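PDB 6Z3U: protein kinase domain-containing protein from Chaetomium thermophilum, which probably phosphorylates serine and threonine residues of proteins, including the RNA polymerase II C-terminal domain, with ATP, as the CDK7-type kinase of the CAK complex. Local coordinates for residues N225-A230 and K235-G240; K143-L148 and N153-I158. One frame throughout, in Å; residues are numbered along the deposited sequence.

Interaction 1: residues N225-A230 and K235-G240; sequences NLLIAA and KLADFG
N225 and L227 pair with A237 and K235 in the short antiparallel hairpin of the kinase fold that follows the catalytic loop and runs into the DFG motif, D238 to G240. L227 and K235 form a hydrogen-bonded pair: K235 N reaches L227 O almost straight (2.6 Å, 176°), whereas the return bond from L227 N to K235 O, 2.9 Å long, is weak and bent. Two residues along each strand, A237 N is satisfied by N225 O at 3.2 Å. L226 and L236 are the non-hydrogen-bonded pair, meeting through CD2 of L226 and CD1 of L236, 3.4 Å apart. With the leucines of that pair on one face of the sheet, CD1 of L227 lies 3.4 Å from CB of A237 on the other.

The polar ends of K235 and N225 find partners outside the hairpin. The side chain of K235, bent at chi2 (-102°), passes CB of A229 with CE and takes NZ to a salt bridge with E173 and a hydrogen bond to P152 O. N225 donates ND2 to the backbone O of D220, the predicted proton acceptor, while its OD1 lies 3.5 Å from CB of D238. Putting an alanine at N225 would probably leave that carbonyl without its amide donor and open a gap beside the CB of D238. As in other kinases, this asparagine and the DFG aspartate stand side by side near the ATP site; their amide and carboxylate planes are 32° apart. D238 closes an Asx turn, its OD1 accepting from G240 N at 2.9 Å.

Interaction 2: residues K143-L148 and N153-I158; sequences KYLREL and NIIGLI
L145 packs against I155 and L157, and L148 against I154, where the end of helix 136-148, the kinase C-helix, meets the segment leading into strand 157-162. No hydrogen bond crosses this contact, and the touching groups are almost entirely aliphatic. L145 does most of the touching and uses two parts of its side chain. Its CD2 meets CG2 of I155 at 3.7 Å, the two side chains lying at a slant to each other, while its CB faces CB of L157 at 4.1 Å. L157 extends to the helix because its CG stands opposite the backbone N (chi1 -178°), which brings CD2 alongside the backbone N of R146 at 4.2 Å. Three residues on from L145, nearly one helical turn, CB of L148 approaches CG2 of I154.

A second shell surrounds these side chains. F239 of the DFG motif touches both L145 and L148, and L157 also packs on L170 and L172 of strand 168-172; L145, L157, F239 and H218 probably form the regulatory spine, as in other kinases. I154 rests on A207 of helix 194-213, from which W210 also donates through NE1 to L148 O, while on the helix's outer side R146 reaches the cyclin chain, where NH2 forms a salt bridge with E19 and a hydrogen bond to the Q14 carbonyl of that neighbouring subunit. Within the helix, L148 N donates to Y144 O at 2.9 Å.

From the N terminus, the chain first closes interaction 2, returning after the four-residue connection from the C-helix to run toward strand 157-162. It then builds the rest of the five-stranded N-lobe sheet and crosses into the C-lobe. Only after helix 194-213 and the catalytic loop does interaction 1 close its own short hairpin turn. The two loops are in series, neither nesting nor crossing, yet they touch in space. L236 of the hairpin makes probable backbone hydrogen bonds through N to N153 O (2.9 Å) and through O to I155 N (3.0 Å), joining the 153-158 segment to the hairpin, while F239 packs on L145 and L148 and ties the C-helix to the DFG motif.

Interaction 1: residues N225-A230 and K235-G240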
loop_
_atom_site.group_PDB
_atom_site.type_symbol
_atom_site.label_atom_id
_atom_site.label_comp_id
_atom_site.label_asym_id
_atom_site.label_seq_id
_atom_site.Cartn_x
_atom_site.Cartn_y
_atom_site.Cartn_z
ATOM N N ASN B 225 1.081 15.192 13.709
ATOM C CA ASN B 225 0.610 13.936 13.138
ATOM C C ASN B 225 0.744 12.775 14.114
ATOM O O ASN B 225 0.600 11.617 13.708
ATOM C CB ASN B 225 1.373 13.621 11.848
ATOM C CG ASN B 225 0.969 14.521 10.695
ATOM O OD1 ASN B 225 -0.088 15.156 10.721
ATOM N ND2 ASN B 225 1.812 14.575 9.669
ATOM N N LEU B 226 1.025 13.059 15.384
ATOM C CA LEU B 226 1.130 12.052 16.439
ATOM C C LEU B 226 -0.057 12.234 17.383
ATOM O O LEU B 226 -0.013 13.039 18.312
ATOM C CB LEU B 226 2.464 12.178 17.178
ATOM C CG LEU B 226 3.699 11.876 16.327
ATOM C CD1 LEU B 226 4.967 12.371 16.988
ATOM C CD2 LEU B 226 3.785 10.383 16.079
ATOM N N LEU B 227 -1.122 11.474 17.134
ATOM C CA LEU B 227 -2.334 11.564 17.931
ATOM C C LEU B 227 -2.220 10.690 19.179
ATOM O O LEU B 227 -1.434 9.741 19.234
ATOM C CB LEU B 227 -3.538 11.146 17.093
ATOM C CG LEU B 227 -3.605 11.797 15.709
ATOM C CD1 LEU B 227 -4.919 11.475 15.029
ATOM C CD2 LEU B 227 -3.423 13.305 15.808
ATOM N N ILE B 228 -3.025 11.021 20.188
ATOM C CA ILE B 228 -2.927 10.416 21.513
ATOM C C ILE B 228 -4.259 9.761 21.859
ATOM O O ILE B 228 -5.313 10.400 21.764
ATOM C CB ILE B 228 -2.552 11.455 22.584
ATOM C CG1 ILE B 228 -1.376 12.314 22.114
ATOM C CG2 ILE B 228 -2.168 10.759 23.878
ATOM C CD1 ILE B 228 -1.091 13.494 23.012
ATOM N N ALA B 229 -4.207 8.498 22.275
ATOM C CA ALA B 229 -5.402 7.764 22.656
ATOM C C ALA B 229 -5.844 8.131 24.072
ATOM O O ALA B 229 -5.150 8.835 24.812
ATOM C CB ALA B 229 -5.158 6.259 22.555
ATOM N N ALA B 230 -7.027 7.633 24.448
ATOM C CA ALA B 230 -7.575 7.920 25.769
ATOM C C ALA B 230 -6.701 7.361 26.884
ATOM O O ALA B 230 -6.629 7.951 27.969
ATOM C CB ALA B 230 -8.990 7.352 25.883
ATOM N N LYS B 235 -0.309 7.403 18.775
ATOM C CA LYS B 235 -0.542 6.721 17.509
ATOM C C LYS B 235 -0.094 7.618 16.359
ATOM O O LYS B 235 -0.391 8.817 16.351
ATOM C CB LYS B 235 -2.025 6.362 17.332
ATOM C CG LYS B 235 -2.763 5.929 18.597
ATOM C CD LYS B 235 -2.950 4.420 18.666
ATOM C CE LYS B 235 -3.453 3.993 20.042
ATOM N NZ LYS B 235 -3.528 2.514 20.210
ATOM N N LEU B 236 0.640 7.042 15.410
ATOM C CA LEU B 236 0.974 7.722 14.160
ATOM C C LEU B 236 -0.229 7.689 13.223
ATOM O O LEU B 236 -0.817 6.625 13.003
ATOM C CB LEU B 236 2.172 7.042 13.502
ATOM C CG LEU B 236 2.939 7.798 12.415
ATOM C CD1 LEU B 236 3.402 9.155 12.915
ATOM C CD2 LEU B 236 4.119 6.975 11.935
ATOM N N ALA B 237 -0.585 8.842 12.647
ATOM C CA ALA B 237 -1.902 8.992 12.034
ATOM C C ALA B 237 -1.863 9.336 10.551
ATOM O O ALA B 237 -2.428 8.589 9.747
ATOM C CB ALA B 237 -2.710 10.056 12.791
ATOM N N ASP B 238 -1.266 10.457 10.153
ATOM C CA ASP B 238 -1.446 10.952 8.787
ATOM C C ASP B 238 -0.529 10.189 7.839
ATOM O O ASP B 238 0.697 10.320 7.910
ATOM C CB ASP B 238 -1.181 12.452 8.714
ATOM C CG ASP B 238 -1.630 13.057 7.395
ATOM O OD1 ASP B 238 -1.220 12.537 6.335
ATOM O OD2 ASP B 238 -2.398 14.043 7.420
ATOM N N PHE B 239 -1.123 9.410 6.933
ATOM C CA PHE B 239 -0.386 8.615 5.959
ATOM C C PHE B 239 -0.602 9.105 4.530
ATOM O O PHE B 239 -0.360 8.357 3.579
ATOM C CB PHE B 239 -0.777 7.141 6.079
ATOM C CG PHE B 239 -0.008 6.393 7.131
ATOM C CD1 PHE B 239 -0.358 6.482 8.467
ATOM C CD2 PHE B 239 1.059 5.584 6.777
ATOM C CE1 PHE B 239 0.352 5.791 9.431
ATOM C CE2 PHE B 239 1.769 4.891 7.737
ATOM C CZ PHE B 239 1.416 4.995 9.064
ATOM N N GLY B 240 -1.030 10.355 4.362
ATOM C CA GLY B 240 -1.348 10.870 3.043
ATOM C C GLY B 240 -0.164 10.996 2.110
ATOM O O GLY B 240 -0.368 11.182 0.906
#

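Interaction 2: residues K143-L148 and N153-I158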
loop_
_atom_site.group_PDB
_atom_site.type_symbol
_atom_site.label_atom_id
_atom_site.label_comp_id
_atom_site.label_asym_id
_atom_site.label_seq_id
_atom_site.Cartn_x
_atom_site.Cartn_y
_atom_site.Cartn_z
ATOM N N LYS B 143 -4.909 2.496 1.517
ATOM C CA LYS B 143 -4.048 1.343 1.289
ATOM C C LYS B 143 -3.212 1.010 2.519
ATOM O O LYS B 143 -3.227 -0.128 2.998
ATOM C CB LYS B 143 -3.140 1.612 0.086
ATOM C CG LYS B 143 -2.114 0.522 -0.202
ATOM C CD LYS B 143 -1.166 0.939 -1.326
ATOM C CE LYS B 143 -0.136 -0.141 -1.622
ATOM N NZ LYS B 143 0.880 0.310 -2.617
ATOM N N TYR B 144 -2.482 1.991 3.049
ATOM C CA TYR B 144 -1.450 1.694 4.035
ATOM C C TYR B 144 -2.003 1.564 5.447
ATOM O O TYR B 144 -1.453 0.800 6.249
ATOM C CB TYR B 144 -0.364 2.767 3.977
ATOM C CG TYR B 144 0.388 2.765 2.665
ATOM C CD1 TYR B 144 0.948 1.594 2.168
ATOM C CD2 TYR B 144 0.520 3.922 1.913
ATOM C CE1 TYR B 144 1.629 1.578 0.966
ATOM C CE2 TYR B 144 1.200 3.917 0.708
ATOM C CZ TYR B 144 1.753 2.742 0.240
ATOM O OH TYR B 144 2.430 2.730 -0.957
ATOM N N LEU B 145 -3.075 2.283 5.778
ATOM C CA LEU B 145 -3.686 2.103 7.092
ATOM C C LEU B 145 -4.214 0.682 7.253
ATOM O O LEU B 145 -4.153 0.107 8.346
ATOM C CB LEU B 145 -4.801 3.125 7.303
ATOM C CG LEU B 145 -4.350 4.571 7.530
ATOM C CD1 LEU B 145 -5.554 5.493 7.635
ATOM C CD2 LEU B 145 -3.488 4.685 8.776
ATOM N N ARG B 146 -4.738 0.099 6.174
ATOM C CA ARG B 146 -5.156 -1.298 6.225
ATOM C C ARG B 146 -3.947 -2.224 6.299
ATOM O O ARG B 146 -3.980 -3.249 6.990
ATOM C CB ARG B 146 -6.009 -1.631 5.001
ATOM C CG ARG B 146 -6.366 -3.103 4.861
ATOM C CD ARG B 146 -7.148 -3.603 6.063
ATOM N NE ARG B 146 -7.414 -5.035 5.992
ATOM C CZ ARG B 146 -6.544 -5.976 6.342
ATOM N NH1 ARG B 146 -5.337 -5.644 6.782
ATOM N NH2 ARG B 146 -6.878 -7.254 6.245
ATOM N N GLU B 147 -2.865 -1.866 5.604
ATOM C CA GLU B 147 -1.677 -2.713 5.586
ATOM C C GLU B 147 -1.022 -2.776 6.960
ATOM O O GLU B 147 -0.591 -3.847 7.402
ATOM C CB GLU B 147 -0.688 -2.181 4.546
ATOM C CG GLU B 147 -0.156 -3.222 3.573
ATOM C CD GLU B 147 0.584 -2.590 2.403
ATOM O OE1 GLU B 147 1.769 -2.926 2.189
ATOM O OE2 GLU B 147 -0.013 -1.742 1.707
ATOM N N LEU B 148 -0.949 -1.643 7.653
ATOM C CA LEU B 148 -0.280 -1.539 8.942
ATOM C C LEU B 148 -1.190 -1.866 10.116
ATOM O O LEU B 148 -0.723 -1.869 11.261
ATOM C CB LEU B 148 0.292 -0.131 9.114
ATOM C CG LEU B 148 1.477 0.193 8.208
ATOM C CD1 LEU B 148 1.783 1.675 8.261
ATOM C CD2 LEU B 148 2.694 -0.625 8.619
ATOM N N ASN B 153 0.711 1.475 18.098
ATOM C CA ASN B 153 1.144 2.852 17.894
ATOM C C ASN B 153 0.861 3.350 16.480
ATOM O O ASN B 153 1.466 4.333 16.040
ATOM C CB ASN B 153 2.630 2.980 18.218
ATOM C CG ASN B 153 2.943 2.594 19.647
ATOM O OD1 ASN B 153 3.628 1.603 19.899
ATOM N ND2 ASN B 153 2.438 3.375 20.594
ATOM N N ILE B 154 -0.041 2.690 15.757
ATOM C CA ILE B 154 -0.519 3.154 14.460
ATOM C C ILE B 154 -2.032 3.283 14.552
ATOM O O ILE B 154 -2.709 2.359 15.018
ATOM C CB ILE B 154 -0.126 2.197 13.320
ATOM C CG1 ILE B 154 1.391 1.991 13.275
ATOM C CG2 ILE B 154 -0.620 2.743 11.984
ATOM C CD1 ILE B 154 2.162 3.170 12.726
ATOM N N ILE B 155 -2.561 4.424 14.105
ATOM C CA ILE B 155 -3.998 4.655 14.193
ATOM C C ILE B 155 -4.729 3.532 13.480
ATOM O O ILE B 155 -4.428 3.196 12.325
ATOM C CB ILE B 155 -4.356 6.030 13.612
ATOM C CG1 ILE B 155 -5.827 6.348 13.884
ATOM C CG2 ILE B 155 -4.079 6.073 12.116
ATOM C CD1 ILE B 155 -6.227 7.743 13.475
ATOM N N GLY B 156 -5.694 2.922 14.165
ATOM C CA GLY B 156 -6.383 1.766 13.636
ATOM C C GLY B 156 -7.535 2.157 12.724
ATOM O O GLY B 156 -8.391 2.954 13.107
ATOM N N LEU B 157 -7.540 1.584 11.526
ATOM C CA LEU B 157 -8.650 1.752 10.588
ATOM C C LEU B 157 -9.658 0.645 10.878
ATOM O O LEU B 157 -9.445 -0.516 10.520
ATOM C CB LEU B 157 -8.152 1.712 9.150
ATOM C CG LEU B 157 -9.211 1.917 8.065
ATOM C CD1 LEU B 157 -9.854 3.285 8.187
ATOM C CD2 LEU B 157 -8.601 1.744 6.693
ATOM N N ILE B 158 -10.755 1.004 11.545
ATOM C CA ILE B 158 -11.719 -0.002 11.977
ATOM C C ILE B 158 -12.528 -0.525 10.798
ATOM O O ILE B 158 -12.769 -1.733 10.684
ATOM C CB ILE B 158 -12.632 0.575 13.074
ATOM C CG1 ILE B 158 -11.827 0.787 14.357
ATOM C CG2 ILE B 158 -13.827 -0.341 13.298
ATOM C CD1 ILE B 158 -12.509 1.662 15.380
#